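Local coordinates for stage II sporulation protein E (SpoIIE) (Moorella thermoacetica, PDB 3ZT9) that probably acts as a manganese-binding, PP2C-type phosphatase in bacterial stressosome signalling, at residues L4-Y9 and A188-R193; I32-G37 and C87-R92; V106-A111 and D143-H148. All coordinates share one frame; numbering follows the deposited sequence. Where two conformers were deposited one is given.

Interaction 1. Residues L4-Y9 and A188-R193; sequences LEVGIY and AVIVAR. With MN (manganese (II) ion), chain D.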
ATOM      1  N   LEU A   4       2.919 -16.925   0.509  1.00 25.06           N
ATOM      2  CA  LEU A   4       3.098 -15.657  -0.224  1.00 23.75           C
ATOM      3  C   LEU A   4       4.327 -14.948   0.347  1.00 27.49           C
ATOM      4  O   LEU A   4       4.390 -14.680   1.538  1.00 23.57           O
ATOM      5  CB  LEU A   4       1.837 -14.778  -0.124  1.00 32.66           C
ATOM      6  CG  LEU A   4       1.772 -13.566  -1.049  1.00 27.25           C
ATOM      7  CD1 LEU A   4       1.561 -13.973  -2.526  1.00 20.77           C
ATOM      8  CD2 LEU A   4       0.675 -12.583  -0.626  1.00 25.10           C
ATOM      9  N   GLU A   5       5.320 -14.675  -0.499  1.00 17.08           N
ATOM     10  CA  GLU A   5       6.521 -13.981  -0.089  1.00 19.95           C
ATOM     11  C   GLU A   5       6.217 -12.488  -0.077  1.00 24.16           C
ATOM     12  O   GLU A   5       5.643 -11.973  -1.044  1.00 19.08           O
ATOM     13  CB  GLU A   5       7.640 -14.248  -1.095  1.00 19.74           C
ATOM     14  CG  GLU A   5       8.970 -13.657  -0.687  1.00 34.65           C
ATOM     15  CD  GLU A   5      10.116 -13.872  -1.695  1.00 41.57           C
ATOM     16  OE1 GLU A   5       9.913 -14.065  -2.938  1.00 25.35           O
ATOM     17  OE2 GLU A   5      11.252 -13.818  -1.208  1.00 23.73           O
ATOM     18  N   VAL A   6       6.602 -11.781   0.977  1.00 14.77           N
ATOM     19  CA  VAL A   6       6.313 -10.334   1.002  1.00 13.65           C
ATOM     20  C   VAL A   6       7.527  -9.561   1.465  1.00 19.07           C
ATOM     21  O   VAL A   6       8.154  -9.922   2.464  1.00 23.37           O
ATOM     22  CB  VAL A   6       5.160  -9.966   1.970  1.00 18.29           C
ATOM     23  CG1 VAL A   6       4.828  -8.475   1.858  1.00 24.21           C
ATOM     24  CG2 VAL A   6       3.925 -10.820   1.702  1.00 22.15           C
ATOM     25  N   GLY A   7       7.863  -8.506   0.734  1.00 15.15           N
ATOM     26  CA  GLY A   7       8.955  -7.622   1.097  1.00 13.43           C
ATOM     27  C   GLY A   7       8.415  -6.224   1.381  1.00 12.67           C
ATOM     28  O   GLY A   7       7.523  -5.722   0.679  1.00 14.60           O
ATOM     29  N   ILE A   8       8.978  -5.590   2.417  1.00 14.43           N
ATOM     30  CA  ILE A   8       8.632  -4.209   2.766  1.00 12.17           C
ATOM     31  C   ILE A   8       9.902  -3.367   2.814  1.00 11.91           C
ATOM     32  O   ILE A   8      10.896  -3.784   3.396  1.00 16.00           O
ATOM     33  CB  ILE A   8       7.990  -4.144   4.158  1.00 23.20           C
ATOM     34  CG1 ILE A   8       6.637  -4.860   4.145  1.00 25.36           C
ATOM     35  CG2 ILE A   8       7.825  -2.696   4.603  1.00 23.24           C
ATOM     36  CD1 ILE A   8       5.937  -4.854   5.525  1.00 39.90           C
ATOM     37  N   TYR A   9       9.834  -2.134   2.302  1.00 15.40           N
ATOM     38  CA  TYR A   9      10.933  -1.180   2.467  1.00 18.35           C
ATOM     39  C   TYR A   9      10.367   0.191   2.733  1.00 15.81           C
ATOM     40  O   TYR A   9       9.403   0.601   2.079  1.00 15.24           O
ATOM     41  CB  TYR A   9      11.758  -1.095   1.195  1.00 14.07           C
ATOM     42  CG  TYR A   9      12.832  -0.017   1.197  1.00 15.01           C
ATOM     43  CD1 TYR A   9      14.097  -0.283   1.733  1.00 14.01           C
ATOM     44  CD2 TYR A   9      12.608   1.239   0.612  1.00 17.89           C
ATOM     45  CE1 TYR A   9      15.102   0.691   1.723  1.00 18.33           C
ATOM     46  CE2 TYR A   9      13.633   2.218   0.596  1.00 20.69           C
ATOM     47  CZ  TYR A   9      14.868   1.921   1.137  1.00 27.61           C
ATOM     48  OH  TYR A   9      15.872   2.884   1.111  1.00 22.45           O
ATOM     49  N   ALA A 188       7.913   4.294   0.492  1.00 12.56           N
ATOM     50  CA  ALA A 188       7.426   3.054   1.055  1.00 15.01           C
ATOM     51  C   ALA A 188       7.066   2.128  -0.104  1.00 13.86           C
ATOM     52  O   ALA A 188       6.434   2.557  -1.063  1.00 12.09           O
ATOM     53  CB  ALA A 188       6.172   3.302   1.914  1.00 16.91           C
ATOM     54  N   VAL A 189       7.438   0.861  -0.001  1.00 11.42           N
ATOM     55  CA  VAL A 189       7.169  -0.090  -1.070  1.00 12.14           C
ATOM     56  C   VAL A 189       6.872  -1.437  -0.477  1.00 15.04           C
ATOM     57  O   VAL A 189       7.606  -1.867   0.415  1.00 14.52           O
ATOM     58  CB  VAL A 189       8.421  -0.331  -1.958  1.00 20.71           C
ATOM     59  CG1 VAL A 189       8.003  -1.150  -3.221  1.00 16.12           C
ATOM     60  CG2 VAL A 189       9.079   0.973  -2.345  1.00 28.26           C
ATOM     61  N   ILE A 190       5.860  -2.131  -1.025  1.00 11.45           N
ATOM     62  CA  ILE A 190       5.610  -3.544  -0.697  1.00 10.71           C
ATOM     63  C   ILE A 190       5.589  -4.348  -1.996  1.00 13.67           C
ATOM     64  O   ILE A 190       5.028  -3.888  -2.984  1.00 12.50           O
ATOM     65  CB  ILE A 190       4.220  -3.718  -0.031  1.00 13.49           C
ATOM     66  CG1 ILE A 190       4.221  -3.000   1.326  1.00 13.35           C
ATOM     67  CG2 ILE A 190       3.912  -5.180   0.175  1.00 15.43           C
ATOM     68  CD1 ILE A 190       2.816  -3.049   2.012  1.00 15.48           C
ATOM     69  N   VAL A 191       6.224  -5.520  -2.027  1.00 11.42           N
ATOM     70  CA  VAL A 191       6.024  -6.460  -3.132  1.00 14.58           C
ATOM     71  C   VAL A 191       5.601  -7.777  -2.495  1.00 16.03           C
ATOM     72  O   VAL A 191       6.212  -8.165  -1.521  1.00 16.03           O
ATOM     73  CB  VAL A 191       7.331  -6.680  -3.905  1.00 19.39           C
ATOM     74  CG1 VAL A 191       7.201  -7.891  -4.840  1.00 17.99           C
ATOM     75  CG2 VAL A 191       7.725  -5.372  -4.697  1.00 18.41           C
ATOM     76  N   ALA A 192       4.570  -8.417  -3.042  1.00 12.53           N
ATOM     77  CA  ALA A 192       4.078  -9.727  -2.581  1.00 13.09           C
ATOM     78  C   ALA A 192       3.980 -10.645  -3.793  1.00 17.46           C
ATOM     79  O   ALA A 192       3.455 -10.246  -4.828  1.00 18.21           O
ATOM     80  CB  ALA A 192       2.713  -9.590  -1.934  1.00 14.82           C
ATOM     81  N   ARG A 193       4.478 -11.874  -3.691  1.00 13.62           N
ATOM     82  CA  ARG A 193       4.367 -12.774  -4.830  1.00 16.23           C
ATOM     83  C   ARG A 193       4.441 -14.209  -4.409  1.00 20.11           C
ATOM     84  O   ARG A 193       4.966 -14.500  -3.335  1.00 17.90           O
ATOM     85  CB  ARG A 193       5.494 -12.486  -5.793  1.00 22.41           C
ATOM     86  CG  ARG A 193       6.854 -12.652  -5.148  1.00 20.06           C
ATOM     87  CD  ARG A 193       7.963 -12.057  -6.023  1.00 17.31           C
ATOM     88  NE  ARG A 193       9.237 -12.381  -5.413  1.00 16.51           N
ATOM     89  CZ  ARG A 193      10.415 -12.131  -5.966  1.00 20.55           C
ATOM     90  NH1 ARG A 193      10.498 -11.513  -7.131  1.00 20.86           N
ATOM     91  NH2 ARG A 193      11.494 -12.512  -5.327  1.00 21.06           N
ATOM     92  OXT ARG A 193       4.006 -15.070  -5.166  1.00 15.44           O
TER
HETATM   93 MN    MN D1196       4.560 -17.325  -5.361  0.69 17.60          MN
HETATM   94  O   HOH W   1       6.565 -16.792  -4.423  1.00 34.45           O
HETATM   95  O   HOH W   2       5.739 -17.146  -7.175  1.00 19.55           O
HETATM   96  O   HOH W   3       5.418 -19.386  -5.434  1.00 26.88           O
HETATM   97  O   HOH W   4       3.514 -17.609  -3.430  1.00 28.21           O
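Glu5 and Arg193 meet because their chains are swung to the same side of the strand pair. Glu5 CG lies anti to the backbone N (chi1 -175°) with an extended chain beyond it, while Arg193 CG sits between backbone N and carbonyl carbon (chi1 59°) before running straight out to NE. Side by side, they bring Glu5 OE1 to the guanidinium edge, in its plane, 3.1 Å from Arg193 NE and 3.3 Å from Arg193 NH2. Both nitrogens reach OE1 from one face of the carboxylate, whose plane is turned 38° from that of the guanidinium. Glu5 OE2 accepts from Ala169 N at the start of helix 169-180, and the remaining N-H groups of Arg193 go to carbonyls of Leu162, Asn164 and Leu167. With an alanine in place of Arg193, Glu5 OE1 and those carbonyls would probably lose these side-chain donors.

Between the antiparallel strands, Gly7 and Tyr9 exchange backbone hydrogen bonds with Val191 and Val189, as in Gly7 N to Val191 O at 2.8 Å. On one face the buried Ile190 and Ala192, branched and small, suit the sandwich interior, while Val6 and Ile8 lie beside them at its partly exposed margin; Val6 CG1 lies 3.8 Å from Ile190 CG2. Leu4 CD2 rests 3.8 Å from Ala192 CB.

The chain terminus is itself a ligand. Arg193 OXT binds manganese at 2.3 Å, with Glu141 and four waters completing the shell, and one of those waters donates to Arg193 O. The cation would tend to offset the terminal carboxylate's charge, and the Glu5 carboxylate would probably do likewise for the guanidinium.

Interaction 2. Residues I32-G37 and C87-R92; sequences IFLAVG and CRVDRR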
ATOM      1  N   ILE A  32      -4.612 -12.278   3.074  1.00 19.38           N
ATOM      2  CA  ILE A  32      -3.492 -11.399   3.369  0.59 17.12           C
ATOM      3  C   ILE A  32      -3.897  -9.957   3.064  1.00 20.47           C
ATOM      4  O   ILE A  32      -4.489  -9.689   2.010  1.00 15.65           O
ATOM      5  CB  ILE A  32      -2.256 -11.793   2.527  0.59 21.84           C
ATOM      6  CG1 ILE A  32      -1.874 -13.246   2.811  0.59 28.42           C
ATOM      7  CG2 ILE A  32      -1.096 -10.874   2.844  0.59 22.68           C
ATOM      8  CD1 ILE A  32      -0.558 -13.666   2.238  0.59 49.19           C
ATOM      9  N   PHE A  33      -3.618  -9.048   3.989  1.00 17.05           N
ATOM     10  CA  PHE A  33      -3.860  -7.640   3.751  1.00 14.05           C
ATOM     11  C   PHE A  33      -2.526  -6.922   3.571  1.00 12.93           C
ATOM     12  O   PHE A  33      -1.567  -7.161   4.299  1.00 13.45           O
ATOM     13  CB  PHE A  33      -4.601  -7.023   4.921  1.00 20.30           C
ATOM     14  CG  PHE A  33      -5.990  -7.600   5.127  1.00 17.45           C
ATOM     15  CD1 PHE A  33      -6.151  -8.845   5.728  1.00 21.85           C
ATOM     16  CD2 PHE A  33      -7.115  -6.896   4.734  1.00 18.85           C
ATOM     17  CE1 PHE A  33      -7.434  -9.385   5.934  1.00 27.64           C
ATOM     18  CE2 PHE A  33      -8.386  -7.418   4.957  1.00 22.94           C
ATOM     19  CZ  PHE A  33      -8.537  -8.660   5.569  1.00 23.05           C
ATOM     20  N   LEU A  34      -2.489  -6.043   2.581  1.00 12.96           N
ATOM     21  CA  LEU A  34      -1.271  -5.302   2.263  1.00 11.24           C
ATOM     22  C   LEU A  34      -1.651  -3.847   2.184  1.00 11.67           C
ATOM     23  O   LEU A  34      -2.524  -3.510   1.402  1.00 14.96           O
ATOM     24  CB  LEU A  34      -0.731  -5.712   0.863  1.00 13.29           C
ATOM     25  CG  LEU A  34      -0.555  -7.221   0.602  1.00 13.40           C
ATOM     26  CD1 LEU A  34      -0.288  -7.423  -0.881  1.00 22.45           C
ATOM     27  CD2 LEU A  34       0.601  -7.773   1.393  1.00 17.15           C
ATOM     28  N   ALA A  35      -0.981  -2.979   2.933  1.00 11.74           N
ATOM     29  CA  ALA A  35      -1.398  -1.591   2.950  1.00 13.34           C
ATOM     30  C   ALA A  35      -0.209  -0.661   2.988  1.00 12.80           C
ATOM     31  O   ALA A  35       0.806  -0.951   3.650  1.00 12.43           O
ATOM     32  CB  ALA A  35      -2.320  -1.304   4.189  1.00 16.17           C
ATOM     33  N   VAL A  36      -0.356   0.491   2.316  1.00 12.81           N
ATOM     34  CA  VAL A  36       0.649   1.546   2.450  1.00 12.91           C
ATOM     35  C   VAL A  36      -0.072   2.847   2.741  1.00 11.84           C
ATOM     36  O   VAL A  36      -1.043   3.168   2.087  1.00 13.57           O
ATOM     37  CB  VAL A  36       1.520   1.714   1.148  1.00 14.98           C
ATOM     38  CG1 VAL A  36       2.461   2.909   1.262  1.00 16.11           C
ATOM     39  CG2 VAL A  36       2.343   0.413   0.857  1.00 13.66           C
ATOM     40  N   GLY A  37       0.439   3.623   3.688  1.00 13.60           N
ATOM     41  CA  GLY A  37      -0.142   4.927   3.959  1.00 13.63           C
ATOM     42  C   GLY A  37       0.951   5.977   3.799  1.00 12.14           C
ATOM     43  O   GLY A  37       2.142   5.704   4.008  1.00 14.66           O
ATOM     44  N   CYS A  87      -4.913  -3.649  -0.227  1.00 12.94           N
ATOM     45  CA  CYS A  87      -5.244  -4.797  -1.086  0.76 13.80           C
ATOM     46  C   CYS A  87      -5.584  -5.943  -0.172  1.00 13.27           C
ATOM     47  O   CYS A  87      -4.855  -6.225   0.778  1.00 16.27           O
ATOM     48  CB  CYS A  87      -4.043  -5.263  -1.921  0.76 16.17           C
ATOM     49  SG  CYS A  87      -3.524  -4.186  -3.245  0.76 17.40           S
ATOM     50  N   ARG A  88      -6.665  -6.637  -0.468  1.00 12.91           N
ATOM     51  CA  ARG A  88      -7.060  -7.779   0.352  1.00 13.93           C
ATOM     52  C   ARG A  88      -6.990  -8.967  -0.592  1.00 17.36           C
ATOM     53  O   ARG A  88      -7.699  -8.996  -1.581  1.00 16.56           O
ATOM     54  CB  ARG A  88      -8.487  -7.610   0.894  1.00 16.21           C
ATOM     55  CG  ARG A  88      -9.042  -8.843   1.667  1.00 18.63           C
ATOM     56  CD  ARG A  88     -10.515  -8.547   2.136  1.00 21.60           C
ATOM     57  NE  ARG A  88     -11.061  -9.546   3.061  1.00 29.29           N
ATOM     58  CZ  ARG A  88     -11.537 -10.724   2.687  1.00 34.36           C
ATOM     59  NH1 ARG A  88     -11.522 -11.077   1.405  1.00 26.46           N
ATOM     60  NH2 ARG A  88     -12.022 -11.560   3.592  1.00 43.65           N
ATOM     61  N   VAL A  89      -6.093  -9.896  -0.316  1.00 15.28           N
ATOM     62  CA  VAL A  89      -5.871 -11.036  -1.220  1.00 15.17           C
ATOM     63  C   VAL A  89      -6.330 -12.320  -0.576  1.00 14.81           C
ATOM     64  O   VAL A  89      -5.720 -12.805   0.380  1.00 15.89           O
ATOM     65  CB  VAL A  89      -4.379 -11.162  -1.544  1.00 18.31           C
ATOM     66  CG1 VAL A  89      -4.166 -12.181  -2.655  1.00 22.71           C
ATOM     67  CG2 VAL A  89      -3.837  -9.765  -1.918  1.00 16.27           C
ATOM     68  N   ASP A  90      -7.429 -12.860  -1.071  1.00 17.65           N
ATOM     69  CA  ASP A  90      -7.973 -14.072  -0.543  1.00 18.20           C
ATOM     70  C   ASP A  90      -7.428 -15.223  -1.346  1.00 17.36           C
ATOM     71  O   ASP A  90      -8.018 -15.610  -2.322  1.00 19.28           O
ATOM     72  CB  ASP A  90      -9.484 -13.970  -0.700  1.00 27.48           C
ATOM     73  CG  ASP A  90     -10.221 -15.048  -0.014  1.00 30.16           C
ATOM     74  OD1 ASP A  90      -9.678 -16.140   0.275  1.00 20.54           O
ATOM     75  OD2 ASP A  90     -11.425 -14.782   0.196  1.00 40.06           O
ATOM     76  N   ARG A  91      -6.296 -15.778  -0.936  1.00 17.24           N
ATOM     77  CA  ARG A  91      -5.639 -16.766  -1.784  1.00 19.70           C
ATOM     78  C   ARG A  91      -6.412 -18.078  -1.856  1.00 26.94           C
ATOM     79  O   ARG A  91      -6.416 -18.747  -2.872  1.00 29.39           O
ATOM     80  CB  ARG A  91      -4.209 -16.962  -1.286  1.00 18.75           C
ATOM     81  CG  ARG A  91      -3.462 -15.648  -1.215  1.00 25.10           C
ATOM     82  CD  ARG A  91      -2.049 -15.859  -0.707  1.00 30.72           C
ATOM     83  NE  ARG A  91      -1.266 -16.648  -1.651  1.00 32.16           N
ATOM     84  CZ  ARG A  91      -0.578 -17.748  -1.357  1.00 32.51           C
ATOM     85  NH1 ARG A  91      -0.560 -18.263  -0.120  1.00 27.45           N
ATOM     86  NH2 ARG A  91       0.098 -18.336  -2.330  1.00 38.27           N
ATOM     87  N   ARG A  92      -7.121 -18.409  -0.789  1.00 22.07           N
ATOM     88  CA  ARG A  92      -7.874 -19.654  -0.734  1.00 32.78           C
ATOM     89  C   ARG A  92      -9.069 -19.621  -1.695  1.00 36.81           C
ATOM     90  O   ARG A  92      -9.368 -20.606  -2.381  1.00 29.52           O
ATOM     91  CB  ARG A  92      -8.326 -19.917   0.697  1.00 41.56           C
ATOM     92  CG  ARG A  92      -9.102 -18.759   1.269  1.00 75.83           C
ATOM     93  CD  ARG A  92      -9.950 -19.137   2.443  1.00 98.88           C
ATOM     94  NE  ARG A  92     -10.890 -18.071   2.787  1.00111.53           N
ATOM     95  CZ  ARG A  92     -10.877 -17.423   3.937  1.00119.57           C
ATOM     96  NH1 ARG A  92     -10.026 -17.736   4.883  1.00121.32           N
ATOM     97  NH2 ARG A  92     -11.760 -16.474   4.135  1.00121.41           N
TER
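Phe33 and Arg88 carry the closest side-chain contact, lying alongside each other and pointing the same way. Phe33 CE2 comes within 3.6 Å of Arg88 CG, and Phe33 CZ within 3.7 Å of Arg88 NE, so the aliphatic chain of the arginine runs beside the ring while ring and guanidinium planes stand 85° apart. Arg88 manages this with CG anti to its own N (chi1 174°) and an extended course to NE. A long aliphatic stem ending in a charge suits this partly exposed position, where the stem packs and the head reaches Asn62.

The other face, with Leu34, Cys87 and Val89, is apolar and looser across the pair: Leu34 CD1 to Val89 CG2 is 4.4 Å. Their apolar side chains turn inward against Phe145 and Ile147 of strand 144-148 in the opposing sheet.

The backbones set this register. Ile32 with Val89 and Leu34 with Cys87 are antiparallel hydrogen-bonded pairs, four bonds in all, the straightest being Val89 N to Ile32 O at 2.8 Å. Arg91 CD lies near Ile32 beyond the strand end, and a turn at chi3 carries its guanidinium to a salt bridge with Glu141 and to Tyr139 OH and Glu2 O. Since Glu141 binds a manganese ion, Arg91 probably acts as a second-shell group that helps to orient this carboxylate and balance its charge, linking the end of the strand pair to the metal site.

Interaction 3. Residues V106-A111 and D143-H148; sequences VKILSA and DLFLIH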
ATOM      1  N   VAL A 106      -0.844   1.254  -6.859  1.00 13.26           N
ATOM      2  CA  VAL A 106      -0.906  -0.210  -6.784  1.00 13.05           C
ATOM      3  C   VAL A 106      -0.797  -0.775  -8.162  1.00 11.94           C
ATOM      4  O   VAL A 106      -1.410  -0.247  -9.077  1.00 12.21           O
ATOM      5  CB  VAL A 106      -2.260  -0.637  -6.212  1.00 13.02           C
ATOM      6  CG1 VAL A 106      -2.404  -2.191  -6.231  1.00 11.55           C
ATOM      7  CG2 VAL A 106      -2.402  -0.100  -4.761  1.00 15.86           C
ATOM      8  N   LYS A 107      -0.017  -1.847  -8.335  1.00 12.20           N
ATOM      9  CA  LYS A 107      -0.028  -2.544  -9.640  1.00 15.29           C
ATOM     10  C   LYS A 107      -0.086  -4.026  -9.337  1.00 14.63           C
ATOM     11  O   LYS A 107       0.624  -4.508  -8.455  1.00 15.03           O
ATOM     12  CB  LYS A 107       1.218  -2.212 -10.442  1.00 19.66           C
ATOM     13  CG  LYS A 107       1.059  -2.497 -11.978  1.00 24.09           C
ATOM     14  CD  LYS A 107       2.166  -1.838 -12.762  1.00 33.58           C
ATOM     15  CE  LYS A 107       2.086  -0.326 -12.690  1.00 31.46           C
ATOM     16  NZ  LYS A 107       1.019   0.243 -13.550  1.00 30.02           N
ATOM     17  N   ILE A 108      -0.907  -4.732 -10.097  1.00 12.14           N
ATOM     18  CA  ILE A 108      -1.114  -6.145  -9.881  1.00 13.80           C
ATOM     19  C   ILE A 108      -0.794  -6.863 -11.192  1.00 16.19           C
ATOM     20  O   ILE A 108      -1.438  -6.640 -12.210  1.00 17.33           O
ATOM     21  CB  ILE A 108      -2.543  -6.405  -9.437  1.00 16.29           C
ATOM     22  CG1 ILE A 108      -2.812  -5.649  -8.124  1.00 17.59           C
ATOM     23  CG2 ILE A 108      -2.798  -7.924  -9.327  1.00 20.24           C
ATOM     24  CD1 ILE A 108      -4.286  -5.610  -7.677  1.00 19.72           C
ATOM     25  N   LEU A 109       0.248  -7.681 -11.170  1.00 14.34           N
ATOM     26  CA  LEU A 109       0.685  -8.387 -12.374  1.00 16.24           C
ATOM     27  C   LEU A 109       0.062  -9.760 -12.262  1.00 18.06           C
ATOM     28  O   LEU A 109       0.485 -10.547 -11.430  1.00 16.84           O
ATOM     29  CB  LEU A 109       2.212  -8.528 -12.421  1.00 22.53           C
ATOM     30  CG  LEU A 109       3.035  -7.297 -12.793  1.00 30.95           C
ATOM     31  CD1 LEU A 109       2.638  -6.118 -11.944  1.00 27.18           C
ATOM     32  CD2 LEU A 109       4.567  -7.595 -12.659  1.00 28.60           C
ATOM     33  N   SER A 110      -0.943 -10.047 -13.063  1.00 16.07           N
ATOM     34  CA  SER A 110      -1.682 -11.292 -12.866  1.00 15.79           C
ATOM     35  C   SER A 110      -1.827 -12.067 -14.133  1.00 20.50           C
ATOM     36  O   SER A 110      -1.632 -11.536 -15.247  1.00 18.22           O
ATOM     37  CB  SER A 110      -3.077 -11.015 -12.280  1.00 18.24           C
ATOM     38  OG  SER A 110      -4.002 -10.685 -13.311  1.00 19.60           O
ATOM     39  N   ALA A 111      -2.233 -13.320 -13.977  1.00 16.84           N
ATOM     40  CA  ALA A 111      -2.393 -14.221 -15.115  1.00 19.61           C
ATOM     41  C   ALA A 111      -3.462 -13.672 -16.039  1.00 30.63           C
ATOM     42  O   ALA A 111      -3.477 -13.980 -17.226  1.00 33.05           O
ATOM     43  CB  ALA A 111      -2.777 -15.641 -14.625  1.00 32.80           C
ATOM     44  N   ASP A 143       0.739 -14.555  -9.189  1.00 12.91           N
ATOM     45  CA  ASP A 143       0.391 -13.148  -9.402  1.00 14.55           C
ATOM     46  C   ASP A 143       1.193 -12.285  -8.424  1.00 15.10           C
ATOM     47  O   ASP A 143       1.431 -12.700  -7.294  1.00 12.30           O
ATOM     48  CB  ASP A 143      -1.092 -12.940  -9.153  1.00 15.73           C
ATOM     49  CG  ASP A 143      -1.973 -13.635 -10.206  1.00 15.96           C
ATOM     50  OD1 ASP A 143      -1.456 -14.163 -11.206  1.00 17.95           O
ATOM     51  OD2 ASP A 143      -3.199 -13.650 -10.020  1.00 16.33           O
ATOM     52  N   LEU A 144       1.566 -11.087  -8.854  1.00 13.28           N
ATOM     53  CA  LEU A 144       2.496 -10.246  -8.102  1.00 13.66           C
ATOM     54  C   LEU A 144       1.764  -8.979  -7.737  1.00 21.49           C
ATOM     55  O   LEU A 144       0.947  -8.485  -8.524  1.00 13.82           O
ATOM     56  CB  LEU A 144       3.694  -9.926  -8.966  1.00 15.73           C
ATOM     57  CG  LEU A 144       4.250 -11.109  -9.769  1.00 28.33           C
ATOM     58  CD1 LEU A 144       5.041 -10.693 -10.985  1.00 35.94           C
ATOM     59  CD2 LEU A 144       5.104 -11.875  -8.838  1.00 32.40           C
ATOM     60  N   PHE A 145       2.039  -8.440  -6.542  1.00 14.58           N
ATOM     61  CA  PHE A 145       1.416  -7.178  -6.147  1.00 15.09           C
ATOM     62  C   PHE A 145       2.535  -6.197  -5.827  1.00 20.60           C
ATOM     63  O   PHE A 145       3.486  -6.537  -5.129  1.00 16.40           O
ATOM     64  CB  PHE A 145       0.566  -7.386  -4.885  1.00 12.65           C
ATOM     65  CG  PHE A 145      -0.659  -8.265  -5.090  1.00 16.04           C
ATOM     66  CD1 PHE A 145      -0.548  -9.646  -5.228  1.00 22.34           C
ATOM     67  CD2 PHE A 145      -1.913  -7.705  -5.157  1.00 15.48           C
ATOM     68  CE1 PHE A 145      -1.686 -10.435  -5.444  1.00 20.28           C
ATOM     69  CE2 PHE A 145      -3.038  -8.470  -5.390  1.00 20.13           C
ATOM     70  CZ  PHE A 145      -2.923  -9.852  -5.517  1.00 20.21           C
ATOM     71  N   LEU A 146       2.433  -4.977  -6.331  1.00 14.61           N
ATOM     72  CA  LEU A 146       3.385  -3.937  -6.000  1.00 13.01           C
ATOM     73  C   LEU A 146       2.552  -2.759  -5.445  1.00 10.54           C
ATOM     74  O   LEU A 146       1.528  -2.395  -6.048  1.00 11.68           O
ATOM     75  CB  LEU A 146       4.103  -3.451  -7.278  1.00 13.58           C
ATOM     76  CG  LEU A 146       4.874  -2.131  -7.113  1.00 16.48           C
ATOM     77  CD1 LEU A 146       6.144  -2.251  -6.239  1.00 14.91           C
ATOM     78  CD2 LEU A 146       5.216  -1.647  -8.503  1.00 19.08           C
ATOM     79  N   ILE A 147       2.955  -2.186  -4.309  1.00 10.77           N
ATOM     80  CA  ILE A 147       2.268  -1.023  -3.774  1.00 10.58           C
ATOM     81  C   ILE A 147       3.370  -0.028  -3.403  1.00 12.58           C
ATOM     82  O   ILE A 147       4.347  -0.406  -2.774  1.00 14.44           O
ATOM     83  CB  ILE A 147       1.392  -1.331  -2.470  1.00 13.51           C
ATOM     84  CG1 ILE A 147       0.403  -2.506  -2.735  1.00 11.88           C
ATOM     85  CG2 ILE A 147       0.638  -0.016  -2.002  1.00 13.08           C
ATOM     86  CD1 ILE A 147      -0.457  -2.960  -1.531  1.00 22.01           C
ATOM     87  N   HIS A 148       3.224   1.231  -3.778  1.00 10.88           N
ATOM     88  CA  HIS A 148       4.196   2.207  -3.300  1.00 13.11           C
ATOM     89  C   HIS A 148       3.615   3.598  -3.113  1.00 11.21           C
ATOM     90  O   HIS A 148       2.688   4.001  -3.795  1.00 12.15           O
ATOM     91  CB  HIS A 148       5.446   2.238  -4.240  1.00 14.18           C
ATOM     92  CG  HIS A 148       5.160   2.626  -5.655  1.00 12.17           C
ATOM     93  ND1 HIS A 148       5.042   3.943  -6.057  1.00 13.94           N
ATOM     94  CD2 HIS A 148       4.980   1.872  -6.771  1.00 16.21           C
ATOM     95  CE1 HIS A 148       4.803   3.980  -7.361  1.00 20.16           C
ATOM     96  NE2 HIS A 148       4.745   2.739  -7.811  1.00 17.92           N
TER
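Ile108 lies across the ring of Phe145: its CG2 sits over one face, 4.3 Å from the centroid, and its CG1 reaches 3.7 Å from Phe145 CD2. With Ile108 CG1 beside the backbone N and CG2 beside the carbonyl carbon (chi1 -60°), both branches can touch the ring. Next along this face Val106 CG2 meets Ile147 CG2 at 4.1 Å, the two beta-branched residues side by side.

These strands are antiparallel neighbours in one of the two sheets of the PP2C-type beta sandwich, and the face of Val106, Ile108, Phe145 and Ile147 looks onto the other sheet, touching Ala85, Cys87 and Val89. On the reverse face Leu109 CD2 packs 3.6 Å from Leu144 CD1. Lys107 begins on that face too, but its chain bends at the last two torsions to carry NZ away to Thr116.

Asp143 finishes the pair where regular strand bonding stops. Its CG lies beside the backbone N (chi1 -68°), bringing OD1 to Ala111 N at 3.0 Å; the N-H arrives from above the carboxylate plane, 47° out of it. OD2 accepts from Gln140 N.

How the interactions relate
All three contacts are antiparallel strand pairs. Interactions 1 and 3 share a sheet, because strands 187-192 and 144-148 are neighbours there, joined probably by a hydrogen bond from Phe145 N to Ala192 O. Interaction 2 belongs to the facing sheet and meets both across the sandwich: Val36 CG2 lies 3.4 Å from Ile147 CG2, and Leu4 also packs on Ile32. Their facing sides are largely apolar core; Val6 and Ile8 (interaction 1), Arg88 (interaction 2) and Ser110 and Ala111 (interaction 3) are more exposed. Chemistry differs at the ends: interaction 1 supplies a direct manganese ligand, the terminal carboxylate, interaction 2 reaches the same ion only through Arg91 and Glu141, and interaction 3 closes with an aspartate.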